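Side-chain contact in PA4485 (Pseudomonas aeruginosa, PDB 4AVR), which probably acts as a lytic transglycosylase that cleaves peptidoglycan, with a preference for naked glycan strands lacking stem peptides: residues V42-L47 against R67-S72. Sequence-based numbering, arbitrary orientation. Where two conformers were deposited one is given.
Sequences VRVTNL and RIIDVS
Ile69 CD1 meets Val44 and Val42 across the interior of the double-psi beta-barrel, the fold of the RlpA family. Strands 41-46 and 67-71 are not neighbours in the sheet: the alpha carbons of Val44 and Ile69 stand 9.0 Å apart, and the two strands meet through apolar side chains.

Both of the closest apolar contacts use one methyl, Ile69 CD1, which serves two valines of the same strand face. The looser of the two is to Val42 CG1, 4.5 Å from Ile69 CD1. Its reach comes from an extended chain, with CG1 anti to the backbone N (chi1 -164°) and CD1 anti to CA (chi2 163°). Val71 adds a more distant flank, its side chain coming no nearer than 5.0 Å to segment 42-47. Only 116 Å² is buried in all, but Val42, Val44 and Ile69 are themselves buried: Ala6, Val55, Val89 and Ile91 also pack on this group.

Polar groups along 67-72 have partners elsewhere. Arg67 forms a salt bridge with Glu5 and Asp70 another with Arg12 of the second subunit, Asp70 OD1 being hydrogen-bonded to Ser7 OG as well. Ser72 is the N-cap of helix 73-79, its OG bonded to Ala75 N. In the apolar interior, the touching branch of Val44 is CG2, which sits beside the backbone N and lies 4.0 Å from Ile69 CD1.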
loop_
_atom_site.group_PDB
_atom_site.type_symbol
_atom_site.label_atom_id
_atom_site.label_comp_id
_atom_site.label_asym_id
_atom_site.label_seq_id
_atom_site.Cartn_x
_atom_site.Cartn_y
_atom_site.Cartn_z
ATOM N N VAL A 42 18.088 -2.774 9.284
ATOM C CA VAL A 42 18.008 -1.335 9.389
ATOM C C VAL A 42 17.044 -0.954 10.503
ATOM O O VAL A 42 15.902 -1.420 10.512
ATOM C CB VAL A 42 17.491 -0.756 8.056
ATOM C CG1 VAL A 42 17.385 0.763 8.104
ATOM C CG2 VAL A 42 18.376 -1.194 6.885
ATOM N N ARG A 43 17.492 -0.111 11.437
ATOM C CA ARG A 43 16.590 0.481 12.417
ATOM C C ARG A 43 15.936 1.720 11.812
ATOM O O ARG A 43 16.623 2.641 11.375
ATOM C CB ARG A 43 17.301 0.850 13.712
ATOM C CG ARG A 43 16.330 1.377 14.770
ATOM C CD ARG A 43 16.954 1.461 16.159
ATOM N NE ARG A 43 16.916 0.128 16.784
ATOM C CZ ARG A 43 17.952 -0.608 17.200
ATOM N NH1 ARG A 43 19.212 -0.169 17.148
ATOM N NH2 ARG A 43 17.703 -1.812 17.714
ATOM N N VAL A 44 14.610 1.722 11.809
ATOM C CA VAL A 44 13.811 2.811 11.274
ATOM C C VAL A 44 13.100 3.485 12.445
ATOM O O VAL A 44 12.428 2.809 13.216
ATOM C CB VAL A 44 12.764 2.274 10.281
ATOM C CG1 VAL A 44 11.963 3.416 9.686
ATOM C CG2 VAL A 44 13.434 1.442 9.204
ATOM N N THR A 45 13.246 4.805 12.563
ATOM C CA THR A 45 12.584 5.573 13.609
ATOM C C THR A 45 11.642 6.569 12.954
ATOM O O THR A 45 12.059 7.386 12.138
ATOM C CB THR A 45 13.602 6.331 14.473
ATOM O OG1 THR A 45 14.524 5.411 15.048
ATOM C CG2 THR A 45 12.910 7.123 15.584
ATOM N N ASN A 46 10.365 6.496 13.312
ATOM C CA ASN A 46 9.368 7.455 12.880
ATOM C C ASN A 46 9.593 8.748 13.659
ATOM O O ASN A 46 9.460 8.773 14.881
ATOM C CB ASN A 46 7.965 6.891 13.134
ATOM C CG ASN A 46 6.853 7.799 12.659
ATOM O OD1 ASN A 46 7.022 9.004 12.530
ATOM N ND2 ASN A 46 5.683 7.218 12.412
ATOM N N LEU A 47 9.978 9.808 12.965
ATOM C CA LEU A 47 10.325 11.054 13.643
ATOM C C LEU A 47 9.107 11.797 14.174
ATOM O O LEU A 47 9.248 12.687 15.015
ATOM C CB LEU A 47 11.175 11.930 12.738
ATOM C CG LEU A 47 12.542 11.309 12.434
ATOM C CD1 LEU A 47 13.173 11.915 11.179
ATOM C CD2 LEU A 47 13.461 11.491 13.618
ATOM N N ARG A 67 11.753 9.849 -0.993
ATOM C CA ARG A 67 11.310 8.636 -0.299
ATOM C C ARG A 67 12.529 7.730 -0.143
ATOM O O ARG A 67 13.176 7.389 -1.127
ATOM C CB ARG A 67 10.157 7.957 -1.073
ATOM C CG ARG A 67 9.428 6.841 -0.301
ATOM C CD ARG A 67 8.092 6.465 -0.931
ATOM N NE ARG A 67 7.213 7.619 -1.082
ATOM C CZ ARG A 67 6.340 7.791 -2.075
ATOM N NH1 ARG A 67 6.220 6.890 -3.052
ATOM N NH2 ARG A 67 5.625 8.916 -2.117
ATOM N N ILE A 68 12.841 7.342 1.100
ATOM C CA ILE A 68 14.047 6.582 1.404
ATOM C C ILE A 68 13.798 5.094 1.630
ATOM O O ILE A 68 14.695 4.294 1.389
ATOM C CB ILE A 68 14.781 7.217 2.621
ATOM C CG1 ILE A 68 16.223 6.713 2.723
ATOM C CG2 ILE A 68 14.032 7.029 3.931
ATOM C CD1 ILE A 68 17.052 7.498 3.722
ATOM N N ILE A 69 12.612 4.717 2.098
ATOM C CA ILE A 69 12.355 3.318 2.434
ATOM C C ILE A 69 10.869 3.042 2.327
ATOM O O ILE A 69 10.059 3.907 2.624
ATOM C CB ILE A 69 12.917 2.998 3.843
ATOM C CG1 ILE A 69 13.044 1.496 4.105
ATOM C CG2 ILE A 69 12.148 3.720 4.947
ATOM C CD1 ILE A 69 13.945 1.166 5.279
ATOM N N ASP A 70 10.519 1.839 1.870
ATOM C CA ASP A 70 9.142 1.360 1.865
ATOM C C ASP A 70 9.084 0.124 2.743
ATOM O O ASP A 70 9.854 -0.799 2.520
ATOM C CB ASP A 70 8.692 0.977 0.448
ATOM C CG ASP A 70 8.835 2.115 -0.569
ATOM O OD1 ASP A 70 8.744 3.309 -0.204
ATOM O OD2 ASP A 70 9.045 1.804 -1.756
ATOM N N VAL A 71 8.185 0.098 3.730
ATOM C CA VAL A 71 8.170 -0.983 4.716
ATOM C C VAL A 71 6.911 -1.844 4.587
ATOM O O VAL A 71 5.906 -1.436 4.009
ATOM C CB VAL A 71 8.312 -0.429 6.163
ATOM C CG1 VAL A 71 9.560 0.437 6.282
ATOM C CG2 VAL A 71 7.065 0.331 6.592
ATOM N N SER A 72 6.980 -3.041 5.152
ATOM C CA SER A 72 5.826 -3.928 5.187
ATOM C C SER A 72 4.707 -3.365 6.059
ATOM O O SER A 72 4.919 -2.490 6.898
ATOM C CB SER A 72 6.225 -5.278 5.737
ATOM O OG SER A 72 6.571 -5.136 7.113
#